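Local coordinates for protein fervidolysin (PDB 1R6V) that degrades keratin into peptides as a calcium-binding, subtilisin-like serine protease, so that its bacterium can grow on native feathers, at residues R125-E129 with E130-E134; V143-Q146 with L147-E150. The protein carries 1 engineered substitution. One frame throughout, in Å; residues are numbered along the deposited sequence.

Interaction 1: residues R125-E129 with E130-E134; sequences RDYGE and ELSNE. With CA (calcium ion), chain B.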
loop_
_atom_site.group_PDB
_atom_site.type_symbol
_atom_site.label_atom_id
_atom_site.label_comp_id
_atom_site.label_asym_id
_atom_site.label_seq_id
_atom_site.Cartn_x
_atom_site.Cartn_y
_atom_site.Cartn_z
ATOM N N ARG A 125 11.303 -31.115 -23.533
ATOM C CA ARG A 125 11.399 -29.665 -23.538
ATOM C C ARG A 125 11.937 -29.191 -24.872
ATOM O O ARG A 125 13.070 -28.726 -24.971
ATOM C CB ARG A 125 12.319 -29.201 -22.417
ATOM C CG ARG A 125 11.785 -29.549 -21.063
ATOM C CD ARG A 125 12.794 -29.291 -19.976
ATOM N NE ARG A 125 12.326 -29.872 -18.730
ATOM C CZ ARG A 125 13.094 -30.088 -17.672
ATOM N NH1 ARG A 125 14.379 -29.762 -17.703
ATOM N NH2 ARG A 125 12.574 -30.643 -16.590
ATOM N N ASP A 126 11.115 -29.313 -25.904
ATOM C CA ASP A 126 11.519 -28.894 -27.233
ATOM C C ASP A 126 10.929 -27.525 -27.546
ATOM O O ASP A 126 9.851 -27.423 -28.137
ATOM C CB ASP A 126 11.063 -29.935 -28.265
ATOM C CG ASP A 126 11.554 -29.628 -29.668
ATOM O OD1 ASP A 126 12.692 -29.124 -29.810
ATOM O OD2 ASP A 126 10.804 -29.910 -30.631
ATOM N N TYR A 127 11.638 -26.473 -27.143
ATOM C CA TYR A 127 11.179 -25.111 -27.389
ATOM C C TYR A 127 11.916 -24.459 -28.554
ATOM O O TYR A 127 11.600 -23.332 -28.932
ATOM C CB TYR A 127 11.338 -24.257 -26.124
ATOM C CG TYR A 127 10.744 -24.910 -24.900
ATOM C CD1 TYR A 127 11.547 -25.251 -23.814
ATOM C CD2 TYR A 127 9.397 -25.288 -24.868
ATOM C CE1 TYR A 127 11.041 -25.957 -22.734
ATOM C CE2 TYR A 127 8.877 -26.003 -23.785
ATOM C CZ TYR A 127 9.713 -26.338 -22.727
ATOM O OH TYR A 127 9.244 -27.108 -21.689
ATOM N N GLY A 128 12.906 -25.158 -29.106
ATOM C CA GLY A 128 13.649 -24.630 -30.243
ATOM C C GLY A 128 14.970 -23.928 -29.955
ATOM O O GLY A 128 15.750 -23.657 -30.873
ATOM N N GLU A 129 15.224 -23.634 -28.683
ATOM C CA GLU A 129 16.443 -22.938 -28.268
ATOM C C GLU A 129 17.479 -23.932 -27.770
ATOM O O GLU A 129 17.127 -24.961 -27.199
ATOM C CB GLU A 129 16.130 -21.965 -27.132
ATOM C CG GLU A 129 14.861 -21.182 -27.355
ATOM C CD GLU A 129 14.956 -20.262 -28.538
ATOM O OE1 GLU A 129 15.446 -19.127 -28.354
ATOM O OE2 GLU A 129 14.551 -20.670 -29.656
ATOM N N GLU A 130 18.751 -23.596 -27.948
ATOM C CA GLU A 130 19.819 -24.484 -27.523
ATOM C C GLU A 130 19.787 -24.821 -26.034
ATOM O O GLU A 130 20.251 -25.886 -25.639
ATOM C CB GLU A 130 21.170 -23.884 -27.898
ATOM C CG GLU A 130 21.492 -22.619 -27.153
ATOM C CD GLU A 130 22.595 -21.827 -27.817
ATOM O OE1 GLU A 130 22.850 -20.695 -27.369
ATOM O OE2 GLU A 130 23.213 -22.335 -28.793
ATOM N N LEU A 131 19.240 -23.934 -25.201
ATOM C CA LEU A 131 19.182 -24.213 -23.768
ATOM C C LEU A 131 17.822 -24.721 -23.289
ATOM O O LEU A 131 17.582 -24.813 -22.083
ATOM C CB LEU A 131 19.586 -22.965 -22.964
ATOM C CG LEU A 131 20.967 -22.395 -23.333
ATOM C CD1 LEU A 131 21.256 -21.154 -22.484
ATOM C CD2 LEU A 131 22.055 -23.464 -23.130
ATOM N N SER A 132 16.947 -25.083 -24.228
ATOM C CA SER A 132 15.608 -25.576 -23.888
ATOM C C SER A 132 15.594 -26.660 -22.828
ATOM O O SER A 132 14.692 -26.704 -21.993
ATOM C CB SER A 132 14.904 -26.161 -25.117
ATOM O OG SER A 132 14.724 -25.215 -26.139
ATOM N N ASN A 133 16.578 -27.554 -22.871
ATOM C CA ASN A 133 16.584 -28.668 -21.922
ATOM C C ASN A 133 16.634 -28.227 -20.470
ATOM O O ASN A 133 16.214 -28.959 -19.572
ATOM C CB ASN A 133 17.763 -29.613 -22.196
ATOM C CG ASN A 133 19.104 -28.983 -21.864
ATOM O OD1 ASN A 133 19.535 -28.029 -22.511
ATOM N ND2 ASN A 133 19.766 -29.509 -20.838
ATOM N N GLU A 134 17.149 -27.035 -20.225
ATOM C CA GLU A 134 17.243 -26.571 -18.853
ATOM C C GLU A 134 16.059 -25.757 -18.355
ATOM O O GLU A 134 15.991 -25.444 -17.173
ATOM C CB GLU A 134 18.525 -25.770 -18.681
ATOM C CG GLU A 134 19.739 -26.671 -18.742
ATOM C CD GLU A 134 20.942 -26.038 -18.128
ATOM O OE1 GLU A 134 21.520 -25.150 -18.783
ATOM O OE2 GLU A 134 21.295 -26.426 -16.991
HETATM CA CA CA B . 16.575 -17.261 -27.421
#

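Interaction 2: residues V143-Q146 with L147-E150; sequences VTQQ and LWEE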
loop_
_atom_site.group_PDB
_atom_site.type_symbol
_atom_site.label_atom_id
_atom_site.label_comp_id
_atom_site.label_asym_id
_atom_site.label_seq_id
_atom_site.Cartn_x
_atom_site.Cartn_y
_atom_site.Cartn_z
ATOM N N VAL A 143 4.020 -24.936 -21.216
ATOM C CA VAL A 143 4.373 -24.273 -22.455
ATOM C C VAL A 143 4.796 -25.288 -23.521
ATOM O O VAL A 143 5.473 -26.268 -23.220
ATOM C CB VAL A 143 5.558 -23.299 -22.240
ATOM C CG1 VAL A 143 6.091 -22.824 -23.579
ATOM C CG2 VAL A 143 5.127 -22.127 -21.375
ATOM N N THR A 144 4.365 -25.077 -24.760
ATOM C CA THR A 144 4.795 -25.933 -25.860
ATOM C C THR A 144 4.878 -25.023 -27.075
ATOM O O THR A 144 4.270 -23.946 -27.096
ATOM C CB THR A 144 3.824 -27.119 -26.161
ATOM O OG1 THR A 144 2.585 -26.624 -26.680
ATOM C CG2 THR A 144 3.573 -27.938 -24.905
ATOM N N GLN A 145 5.651 -25.421 -28.077
ATOM C CA GLN A 145 5.752 -24.588 -29.267
ATOM C C GLN A 145 4.384 -24.486 -29.931
ATOM O O GLN A 145 4.018 -23.440 -30.463
ATOM C CB GLN A 145 6.787 -25.156 -30.242
ATOM C CG GLN A 145 8.219 -25.057 -29.715
ATOM C CD GLN A 145 9.263 -25.226 -30.807
ATOM O OE1 GLN A 145 9.352 -24.408 -31.721
ATOM N NE2 GLN A 145 10.056 -26.287 -30.713
ATOM N N GLN A 146 3.618 -25.568 -29.879
ATOM C CA GLN A 146 2.292 -25.561 -30.473
ATOM C C GLN A 146 1.428 -24.505 -29.795
ATOM O O GLN A 146 0.670 -23.787 -30.457
ATOM C CB GLN A 146 1.646 -26.937 -30.330
ATOM C CG GLN A 146 0.361 -27.094 -31.120
ATOM C CD GLN A 146 -0.165 -28.517 -31.085
ATOM O OE1 GLN A 146 0.563 -29.464 -31.396
ATOM N NE2 GLN A 146 -1.433 -28.678 -30.708
ATOM N N LEU A 147 1.545 -24.403 -28.474
ATOM C CA LEU A 147 0.765 -23.423 -27.730
ATOM C C LEU A 147 1.107 -22.011 -28.188
ATOM O O LEU A 147 0.215 -21.180 -28.337
ATOM C CB LEU A 147 1.005 -23.565 -26.222
ATOM C CG LEU A 147 0.193 -22.669 -25.277
ATOM C CD1 LEU A 147 0.001 -23.382 -23.939
ATOM C CD2 LEU A 147 0.913 -21.325 -25.076
ATOM N N TRP A 148 2.392 -21.732 -28.411
ATOM C CA TRP A 148 2.791 -20.403 -28.866
ATOM C C TRP A 148 2.220 -20.072 -30.231
ATOM O O TRP A 148 2.083 -18.900 -30.584
ATOM C CB TRP A 148 4.311 -20.255 -28.921
ATOM C CG TRP A 148 4.941 -20.100 -27.587
ATOM C CD1 TRP A 148 4.411 -19.471 -26.487
ATOM C CD2 TRP A 148 6.256 -20.528 -27.214
ATOM N NE1 TRP A 148 5.326 -19.487 -25.454
ATOM C CE2 TRP A 148 6.460 -20.125 -25.872
ATOM C CE3 TRP A 148 7.280 -21.214 -27.885
ATOM C CZ2 TRP A 148 7.660 -20.390 -25.186
ATOM C CZ3 TRP A 148 8.479 -21.477 -27.197
ATOM C CH2 TRP A 148 8.652 -21.063 -25.861
ATOM N N GLU A 149 1.891 -21.101 -31.007
ATOM C CA GLU A 149 1.309 -20.861 -32.321
ATOM C C GLU A 149 -0.057 -20.210 -32.173
ATOM O O GLU A 149 -0.503 -19.467 -33.055
ATOM C CB GLU A 149 1.171 -22.164 -33.106
ATOM C CG GLU A 149 2.491 -22.832 -33.427
ATOM C CD GLU A 149 2.336 -23.878 -34.506
ATOM O OE1 GLU A 149 2.039 -23.486 -35.655
ATOM O OE2 GLU A 149 2.498 -25.083 -34.213
ATOM N N GLU A 150 -0.730 -20.486 -31.061
ATOM C CA GLU A 150 -2.044 -19.890 -30.822
ATOM C C GLU A 150 -1.905 -18.513 -30.167
ATOM O O GLU A 150 -2.566 -17.549 -30.567
ATOM C CB GLU A 150 -2.913 -20.806 -29.940
ATOM C CG GLU A 150 -4.183 -20.119 -29.428
ATOM C CD GLU A 150 -5.098 -21.021 -28.621
ATOM O OE1 GLU A 150 -4.643 -22.055 -28.093
ATOM O OE2 GLU A 150 -6.290 -20.678 -28.494
#

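Interaction 1: residues R125-E129 with E130-E134
The carbonyl oxygen Glu129 O is gripped twice by Ser132. The hydroxyl Ser132 OG donates to Glu129 O at 2.6 Å and lies only 16° out of the carbonyl plane. The amide Ser132 N reaches the same Glu129 O at 3.0 Å, from well above that plane. The amide bond closes a type I beta turn from Glu129 to Ser132. The hydroxyl gets there because Ser132 OG stands anti to its own carbonyl carbon (chi1 -61°), which brings it round to Glu129 O. There it also takes a weak bond from Tyr127 N. The Tyr127 ring lies beside the same serine, with Tyr127 CD1 3.7 Å from Ser132 CB.

The turn sits at a calcium site of the subtilisin-like catalytic domain. Glu129 OE1 binds the calcium ion at 2.4 Å, and the side chain, bent at chi2, leads away from the turn to reach it. Asp171, Asp213 and the carbonyls of Lys211, Lys215 and Ile217 complete the site. Glu129 OE2 takes a bond from Gly214 N, so both carboxylate oxygens are held. The Glu130 carboxylate bonds to Thr369 OG1 through OE2 and to Gly216 N through OE1, a further link to this metal loop.

Arg125, at the start of 125-129, runs extended from CG to NE alongside the short 3-10 segment that includes Asn133. Its NH1 donates to Asn133 O at 2.7 Å, and that oxygen lies at the edge of the guanidinium, 7° out of its plane. A salt bridge from Arg125 NE to Glu139 holds the group from another direction. A leucine in its place would probably leave Asn133 O without this donor and Glu139 without this charge partner. On the shank, Arg125 CB lies 3.5 Å from Ser132 O.

Interaction 2: residues V143-Q146 with L147-E150
Leu147 meets Thr144 at the start of helix 145-150. Its amide Leu147 N donates to Thr144 OG1 at 3.0 Å, with an N-H...O angle of 152°. Thr144 is the N-cap of this helix, and its hydroxyl serves a first-turn amide. Thr144 OG1 sits between the backbone N and the carbonyl carbon (chi1 68°), which brings OG1 within bonding distance of Leu147 N. Leu147 CB packs against the same hydroxyl, and the two side chains cross at about a right angle. Further out, Leu147 lies on Leu433 and Leu437 of helix 433-438.

Trp148 follows, and its amide Trp148 N bonds to Thr144 O at 3.2 Å. The Trp148 side chain, with CG anti to its own carbonyl carbon, presents one face of the indole to Val143 CG1 and Thr144 O. Val143 CG1 comes over the rim of the six-membered ring, 3.3 Å from Trp148 CZ2, a tight contact. Thr144 O stands over the same face, 3.8 Å above the plane. Trp148 NE1 is satisfied by Val220 O, which helps fix the rotation of the indole.

Glu149 continues the turn. Its amide Glu149 N shares two weak bonds, to Gln145 O and to Gln146 O. The aliphatic part of the side chain stays close to the backbone, with Glu149 CB 3.1 Å from Gln146 O.

Glu150 OE2 pairs with Lys397 in a salt bridge. The Thr144 hydroxyl meets the Leu147 amide at the helix start, while Val143 and the Trp148 indole supply an apolar contact; the NE1 bond to Val220 O joins this turn to a neighbouring loop.

In the fold
From the N terminus, the chain first enters interaction 1, which closes a tight turn in the loop between strand 104-105 and helix 136-140. It then passes through helix 136-140 and reaches interaction 2, where helix 145-150 begins. The two contacts lie in series, neither nested nor crossed, with centres about 13 Å apart. They touch directly: Gln145 NE2 probably donates to Asp126 O at 2.8 Å, and Tyr127 CE2 packs near Val143 O. Tyr127 also meets Trp148. Together they tie the loop ahead of helix 136-140, helix 145-150 and the calcium-binding loop of residues 211-217, while 143-150 also reaches helix 433-438.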